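Local coordinates for protein alcohol oxidase (Myceliophthora thermophila, PDB 6F74) that binds FAD and probably works as an oxygen-dependent flavoprotein oxidase of the vanillyl-alcohol oxidase (VAO) type, at residues I455-G460 with T523-A528; G505-K508 with E513-D516; G546-P549 with D553-Y556. All coordinates share one frame; numbering follows the deposited sequence.

Contact 1 of 3, residues I455-G460 with T523-A528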
loop_
_atom_site.group_PDB
_atom_site.type_symbol
_atom_site.label_atom_id
_atom_site.label_comp_id
_atom_site.label_asym_id
_atom_site.label_seq_id
_atom_site.Cartn_x
_atom_site.Cartn_y
_atom_site.Cartn_z
ATOM N N ILE A 455 -2.310 23.333 4.472
ATOM C CA ILE A 455 -1.286 22.980 5.462
ATOM C C ILE A 455 -1.781 23.228 6.894
ATOM O O ILE A 455 -1.592 22.367 7.745
ATOM C CB ILE A 455 0.037 23.732 5.199
ATOM C CG1 ILE A 455 0.682 23.292 3.864
ATOM C CG2 ILE A 455 1.026 23.571 6.331
ATOM C CD1 ILE A 455 0.964 21.806 3.704
ATOM N N GLU A 456 -2.423 24.368 7.150
ATOM C CA GLU A 456 -2.931 24.663 8.485
ATOM C C GLU A 456 -3.872 23.575 8.975
ATOM O O GLU A 456 -3.701 23.074 10.068
ATOM C CB GLU A 456 -3.646 26.029 8.528
ATOM C CG GLU A 456 -4.055 26.517 9.913
ATOM C CD GLU A 456 -2.882 26.643 10.867
ATOM O OE1 GLU A 456 -1.755 27.056 10.458
ATOM O OE2 GLU A 456 -3.063 26.250 12.038
ATOM N N VAL A 457 -4.844 23.205 8.150
ATOM C CA VAL A 457 -5.793 22.126 8.493
ATOM C C VAL A 457 -5.160 20.731 8.650
ATOM O O VAL A 457 -5.408 20.070 9.648
ATOM C CB VAL A 457 -6.967 22.037 7.489
ATOM C CG1 VAL A 457 -7.897 20.860 7.835
ATOM C CG2 VAL A 457 -7.766 23.329 7.487
ATOM N N VAL A 458 -4.380 20.274 7.664
ATOM C CA VAL A 458 -3.748 18.930 7.762
ATOM C C VAL A 458 -2.656 18.829 8.864
ATOM O O VAL A 458 -2.378 17.730 9.353
ATOM C CB VAL A 458 -3.228 18.350 6.410
ATOM C CG1 VAL A 458 -4.338 18.281 5.398
ATOM C CG2 VAL A 458 -2.047 19.135 5.869
ATOM N N ALA A 459 -2.063 19.960 9.264
ATOM C CA ALA A 459 -1.171 19.999 10.433
ATOM C C ALA A 459 -1.849 19.477 11.710
ATOM O O ALA A 459 -1.218 18.961 12.635
ATOM C CB ALA A 459 -0.662 21.425 10.652
ATOM N N GLY A 460 -3.166 19.645 11.755
ATOM C CA GLY A 460 -3.945 19.079 12.840
ATOM C C GLY A 460 -3.892 19.940 14.066
ATOM O O GLY A 460 -3.268 21.012 14.085
ATOM N N THR A 523 -11.315 11.894 7.391
ATOM C CA THR A 523 -12.116 11.980 6.168
ATOM C C THR A 523 -12.661 13.385 5.892
ATOM O O THR A 523 -12.481 13.911 4.786
ATOM C CB THR A 523 -13.298 10.962 6.183
ATOM O OG1 THR A 523 -12.800 9.608 6.260
ATOM C CG2 THR A 523 -14.162 11.121 4.902
ATOM N N HIS A 524 -13.325 13.983 6.889
ATOM C CA HIS A 524 -14.104 15.209 6.688
ATOM C C HIS A 524 -13.459 16.517 7.125
ATOM O O HIS A 524 -14.020 17.562 6.825
ATOM C CB HIS A 524 -15.484 15.086 7.376
ATOM C CG HIS A 524 -16.319 13.968 6.830
ATOM N ND1 HIS A 524 -16.847 13.992 5.555
ATOM C CD2 HIS A 524 -16.693 12.791 7.373
ATOM C CE1 HIS A 524 -17.531 12.887 5.339
ATOM N NE2 HIS A 524 -17.452 12.136 6.426
ATOM N N VAL A 525 -12.336 16.464 7.840
ATOM C CA VAL A 525 -11.512 17.657 8.129
ATOM C C VAL A 525 -10.222 17.606 7.284
ATOM O O VAL A 525 -9.998 18.464 6.425
ATOM C CB VAL A 525 -11.235 17.804 9.644
ATOM C CG1 VAL A 525 -10.368 19.026 9.920
ATOM C CG2 VAL A 525 -12.557 17.954 10.411
ATOM N N LYS A 526 -9.406 16.573 7.482
ATOM C CA LYS A 526 -8.134 16.461 6.742
ATOM C C LYS A 526 -8.386 16.246 5.236
ATOM O O LYS A 526 -7.998 17.074 4.419
ATOM C CB LYS A 526 -7.247 15.366 7.332
ATOM C CG LYS A 526 -6.476 15.795 8.568
ATOM C CD LYS A 526 -5.893 14.641 9.361
ATOM C CE LYS A 526 -4.810 15.109 10.324
ATOM N NZ LYS A 526 -5.336 15.843 11.506
ATOM N N GLY A 527 -9.078 15.169 4.900
ATOM C CA GLY A 527 -9.368 14.807 3.506
ATOM C C GLY A 527 -10.072 15.897 2.726
ATOM O O GLY A 527 -9.742 16.132 1.570
ATOM N N ALA A 528 -11.006 16.578 3.394
ATOM C CA ALA A 528 -11.771 17.697 2.850
ATOM C C ALA A 528 -10.914 18.903 2.498
ATOM O O ALA A 528 -11.186 19.578 1.503
ATOM C CB ALA A 528 -12.867 18.123 3.833
HETATM O O HOH W 1 -6.888 17.984 11.392
#
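Lys526 lies alongside the end of helix 448-458, where its own helix, 512-533, comes closest: the CA atoms of Val458 and Lys526 are 5.1 Å apart. With CG beside its own backbone N (chi1 -81°), the lysine chain begins next to Val458, CG lying 4.2 Å from Val458 CA. It then continues nearly extended through CD, and CE passes Val458 O at 3.7 Å, a packing touch, since that oxygen is hydrogen-bonded by Asn468 ND2. A final bend at chi4, 73°, turns NZ toward Gly460, whose CA is 3.8 Å away. A long apolar stem with a charged end suits a place that is greasy at the helix surface and rich in oxygen at the helix end. A water accepts from NZ at 2.6 Å and passes a bond on to Val457 O, while Ser466 OG and Gln504 OE1 also bind the ammonium group, so three partners fix this buried charge. Gly460 is the first residue to leave helical angles, with positive phi (81°), a conformation that glycine takes easily, and its bare CA admits the ammonium group close by. Beside the lysine, two valines meet between the backbones. Val457 CG1 touches Val525 CG1 at 3.7 Å and Val525 O at 3.5 Å; compact branched side chains suit so close an approach. The two helices pack against the seven-stranded antiparallel sheet: Val458 and Lys526 both rest on Ser502 of strand 498-503, Val458 also meets Trp355 of strand 349-356, and Ile455 and Ala459 lean on helix 328-346 through Leu331.

Contact 2 of 3, residues G505-K508 with E513-D516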
loop_
_atom_site.group_PDB
_atom_site.type_symbol
_atom_site.label_atom_id
_atom_site.label_comp_id
_atom_site.label_asym_id
_atom_site.label_seq_id
_atom_site.Cartn_x
_atom_site.Cartn_y
_atom_site.Cartn_z
ATOM N N GLY A 505 -3.638 8.294 14.442
ATOM C CA GLY A 505 -3.796 6.997 15.094
ATOM C C GLY A 505 -4.961 6.947 16.070
ATOM O O GLY A 505 -5.515 7.990 16.449
ATOM N N ILE A 506 -5.303 5.727 16.475
ATOM C CA ILE A 506 -6.254 5.458 17.528
ATOM C C ILE A 506 -5.543 4.574 18.550
ATOM O O ILE A 506 -4.613 3.834 18.182
ATOM C CB ILE A 506 -7.539 4.728 17.051
ATOM C CG1 ILE A 506 -7.219 3.549 16.105
ATOM C CG2 ILE A 506 -8.443 5.709 16.347
ATOM C CD1 ILE A 506 -8.412 2.728 15.640
ATOM N N PRO A 507 -5.978 4.629 19.816
ATOM C CA PRO A 507 -5.454 3.683 20.803
ATOM C C PRO A 507 -5.543 2.242 20.322
ATOM O O PRO A 507 -6.407 1.894 19.503
ATOM C CB PRO A 507 -6.378 3.894 22.041
ATOM C CG PRO A 507 -6.952 5.265 21.863
ATOM C CD PRO A 507 -7.091 5.431 20.369
ATOM N N LYS A 508 -4.636 1.418 20.817
ATOM C CA LYS A 508 -4.582 -0.001 20.454
ATOM C C LYS A 508 -5.919 -0.686 20.780
ATOM O O LYS A 508 -6.449 -1.445 19.968
ATOM C CB LYS A 508 -3.424 -0.648 21.228
ATOM C CG LYS A 508 -3.201 -2.125 20.989
ATOM C CD LYS A 508 -2.016 -2.593 21.823
ATOM C CE LYS A 508 -2.367 -2.760 23.299
ATOM N NZ LYS A 508 -1.167 -3.205 24.049
ATOM N N GLU A 513 -16.591 4.839 19.478
ATOM C CA GLU A 513 -16.787 6.280 19.505
ATOM C C GLU A 513 -15.511 7.013 19.175
ATOM O O GLU A 513 -15.529 7.970 18.425
ATOM C CB GLU A 513 -17.314 6.733 20.887
ATOM C CG GLU A 513 -18.685 6.200 21.175
ATOM C CD GLU A 513 -18.792 4.745 21.639
ATOM O OE1 GLU A 513 -17.844 3.863 21.624
ATOM O OE2 GLU A 513 -19.945 4.504 22.047
ATOM N N ILE A 514 -14.404 6.548 19.741
ATOM C CA ILE A 514 -13.101 7.167 19.520
ATOM C C ILE A 514 -12.672 6.967 18.072
ATOM O O ILE A 514 -12.183 7.906 17.448
ATOM C CB ILE A 514 -12.037 6.678 20.540
ATOM C CG1 ILE A 514 -10.952 7.737 20.775
ATOM C CG2 ILE A 514 -11.421 5.340 20.157
ATOM C CD1 ILE A 514 -9.756 7.702 19.867
ATOM N N ARG A 515 -12.902 5.784 17.521
ATOM C CA ARG A 515 -12.558 5.527 16.119
ATOM C C ARG A 515 -13.408 6.385 15.157
ATOM O O ARG A 515 -12.874 6.903 14.159
ATOM C CB ARG A 515 -12.699 4.042 15.766
ATOM C CG ARG A 515 -12.482 3.792 14.283
ATOM C CD ARG A 515 -11.921 2.425 14.012
ATOM N NE ARG A 515 -11.489 2.246 12.632
ATOM C CZ ARG A 515 -10.878 1.149 12.177
ATOM N NH1 ARG A 515 -10.649 0.122 12.995
ATOM N NH2 ARG A 515 -10.512 1.050 10.892
ATOM N N ASP A 516 -14.702 6.537 15.451
ATOM C CA ASP A 516 -15.577 7.376 14.612
ATOM C C ASP A 516 -15.150 8.848 14.653
ATOM O O ASP A 516 -15.226 9.542 13.632
ATOM C CB ASP A 516 -17.050 7.301 15.042
ATOM C CG ASP A 516 -17.648 5.925 14.914
ATOM O OD1 ASP A 516 -17.153 5.050 14.130
ATOM O OD2 ASP A 516 -18.639 5.710 15.622
#
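Ile506 and Pro507 pack their side chains on Ile514 and Arg515, closing a strand-loop-helix connection in which strand 498-503 of the large antiparallel sheet leads into helix 512-533. The first shell is almost wholly apolar. CG2 of Ile506 meets Ile514 CD1 at 4.3 Å and Arg515 CA at 4.1 Å, whereas its other branch runs out to CD1, which touches Arg515 CD at 3.9 Å. This division of labour follows from chi1 of 45°, which sets CG1 between the backbone N and the carbonyl carbon and leaves CG2 on the flank facing the helix. A beta-branched residue is apt here, since its two arms serve two neighbours at once.

The next shell fixes the arginine. Its chain, extended from CG to NE, crosses the isoleucine at CD while the charged end travels on to Tyr102, where NH1 bonds to the carbonyl O and the guanidinium makes a cation-pi contact with the ring. The same side chain touches Asn103 and an N-acetylglucosamine of the attached glycan, which places the contact by the sugar-bearing surface. Thr432 and Ile434 pack on Ile506 from another loop, and Ser511 OG binds Ile514 N in the first turn of the helix. The rigid, exposed ring of Pro507 presents its CD to the end of the Ile514 chain, Pro507 CD lying 3.5 Å from Ile514 CD1.

Contact 3 of 3, residues G546-P549 with D553-Y556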
loop_
_atom_site.group_PDB
_atom_site.type_symbol
_atom_site.label_atom_id
_atom_site.label_comp_id
_atom_site.label_asym_id
_atom_site.label_seq_id
_atom_site.Cartn_x
_atom_site.Cartn_y
_atom_site.Cartn_z
ATOM N N GLY A 546 -10.425 4.627 3.017
ATOM C CA GLY A 546 -11.420 3.604 2.681
ATOM C C GLY A 546 -12.792 3.947 3.215
ATOM O O GLY A 546 -13.736 3.260 2.853
ATOM N N SER A 547 -12.916 4.971 4.081
ATOM C CA SER A 547 -14.231 5.451 4.555
ATOM C C SER A 547 -14.782 6.647 3.829
ATOM O O SER A 547 -15.856 7.128 4.221
ATOM C CB SER A 547 -14.156 5.842 6.018
ATOM O OG SER A 547 -13.843 4.675 6.754
ATOM N N ASP A 548 -14.095 7.114 2.780
ATOM C CA ASP A 548 -14.541 8.271 2.038
ATOM C C ASP A 548 -15.797 7.875 1.283
ATOM O O ASP A 548 -15.746 6.960 0.452
ATOM C CB ASP A 548 -13.421 8.720 1.097
ATOM C CG ASP A 548 -13.814 9.884 0.186
ATOM O OD1 ASP A 548 -14.802 10.603 0.455
ATOM O OD2 ASP A 548 -13.087 10.105 -0.813
ATOM N N PRO A 549 -16.946 8.532 1.570
ATOM C CA PRO A 549 -18.141 8.326 0.743
ATOM C C PRO A 549 -17.893 8.448 -0.760
ATOM O O PRO A 549 -18.635 7.869 -1.559
ATOM C CB PRO A 549 -19.073 9.478 1.162
ATOM C CG PRO A 549 -18.651 9.833 2.555
ATOM C CD PRO A 549 -17.165 9.549 2.610
ATOM N N ASP A 553 -14.592 7.652 -6.825
ATOM C CA ASP A 553 -13.993 8.789 -7.540
ATOM C C ASP A 553 -12.521 8.972 -7.209
ATOM O O ASP A 553 -11.657 9.055 -8.098
ATOM C CB ASP A 553 -14.741 10.071 -7.149
ATOM C CG ASP A 553 -15.048 10.929 -8.303
ATOM O OD1 ASP A 553 -14.117 11.442 -8.952
ATOM O OD2 ASP A 553 -16.249 11.100 -8.560
ATOM N N ALA A 554 -12.241 9.019 -5.912
ATOM C CA ALA A 554 -10.880 9.195 -5.396
ATOM C C ALA A 554 -9.947 8.100 -5.916
ATOM O O ALA A 554 -8.898 8.392 -6.471
ATOM C CB ALA A 554 -10.899 9.186 -3.885
ATOM N N PHE A 555 -10.373 6.862 -5.768
ATOM C CA PHE A 555 -9.514 5.716 -5.999
ATOM C C PHE A 555 -9.305 5.409 -7.485
ATOM O O PHE A 555 -8.196 5.138 -7.914
ATOM C CB PHE A 555 -10.106 4.481 -5.271
ATOM C CG PHE A 555 -9.874 4.452 -3.771
ATOM C CD1 PHE A 555 -9.487 5.588 -3.028
ATOM C CD2 PHE A 555 -10.055 3.246 -3.076
ATOM C CE1 PHE A 555 -9.299 5.505 -1.650
ATOM C CE2 PHE A 555 -9.855 3.166 -1.709
ATOM C CZ PHE A 555 -9.483 4.308 -0.989
ATOM N N TYR A 556 -10.386 5.473 -8.256
ATOM C CA TYR A 556 -10.432 4.997 -9.645
ATOM C C TYR A 556 -10.639 6.093 -10.694
ATOM O O TYR A 556 -10.201 5.950 -11.847
ATOM C CB TYR A 556 -11.537 3.925 -9.770
ATOM C CG TYR A 556 -11.383 2.858 -8.716
ATOM C CD1 TYR A 556 -10.290 2.009 -8.713
ATOM C CD2 TYR A 556 -12.307 2.724 -7.685
ATOM C CE1 TYR A 556 -10.140 1.035 -7.719
ATOM C CE2 TYR A 556 -12.156 1.760 -6.700
ATOM C CZ TYR A 556 -11.058 0.918 -6.732
ATOM O OH TYR A 556 -10.899 -0.045 -5.760
#
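Gly546, in the berberine-bridge-enzyme-like C-terminal region, sets its backbone N 4.1 Å from CZ of Phe555, the far end of the ring, which it meets obliquely. Having no side chain, the glycine brings its main chain to the aromatic directly. Phe555 reaches it because chi1 of -77° puts CG beside the backbone N and the ring extends toward the loop, although its CB starts out in another direction. Ser547 faces the other way. Its N bonds to Asp545 OD1, and its small side chain fits against Gln519 and Thr523 of helix 512-533. Asp548 then turns back to the short helix. Its CG is anti to the backbone N (chi1 176°), which carries the carboxylate across to Ala554, where OD2 lies 3.9 Å from CB. Alanine suits the position because its small methyl lets the helix sit close to the loop without displacing the carboxylate, which has its polar partners elsewhere. OD2 forms a salt bridge with Lys531, and OD1 accepts from Glu550 N, two residues on, giving an Asx turn just ahead of helix 551-556. One aspartate thus ties the loop both to the preceding long helix and to the residue just ahead of the next. Phe555 also packs on Leu162 and Met541 and comes within about 6 Å of the side chain of Arg164, an FAD-binding residue. Helix 551-556 is held by backbone bonds between Ala554 and Gly539 and by His490 on Asp553 O; the loop bridges it and helix 512-533, touching the latter through Ser547 and Pro549 and the former through Gly546 and Asp548.

In the fold
Helix 512-533 unites the three sites: it supplies one side of contacts 1 and 2, and contact 3 leans on it from the loop that follows. Contact 3 is the buried one, nearest the chain's centre, with the Phe555 side chain about 10 Å from the bound FAD; contacts 1 and 2 lie farther out and are partly buried. Contact 1 mixes valine packing with a water bridge, contact 2 is apolar across the segments with the arginine's charged end turned to Tyr102 and the glycan, and contact 3 makes sparse touches whose carboxylate is paired with Lys531 of that helix. Contacts 1 and 3 meet directly, Thr523 OG1 lying 4.0 Å from Ser547 CB, whereas contact 2 touches neither.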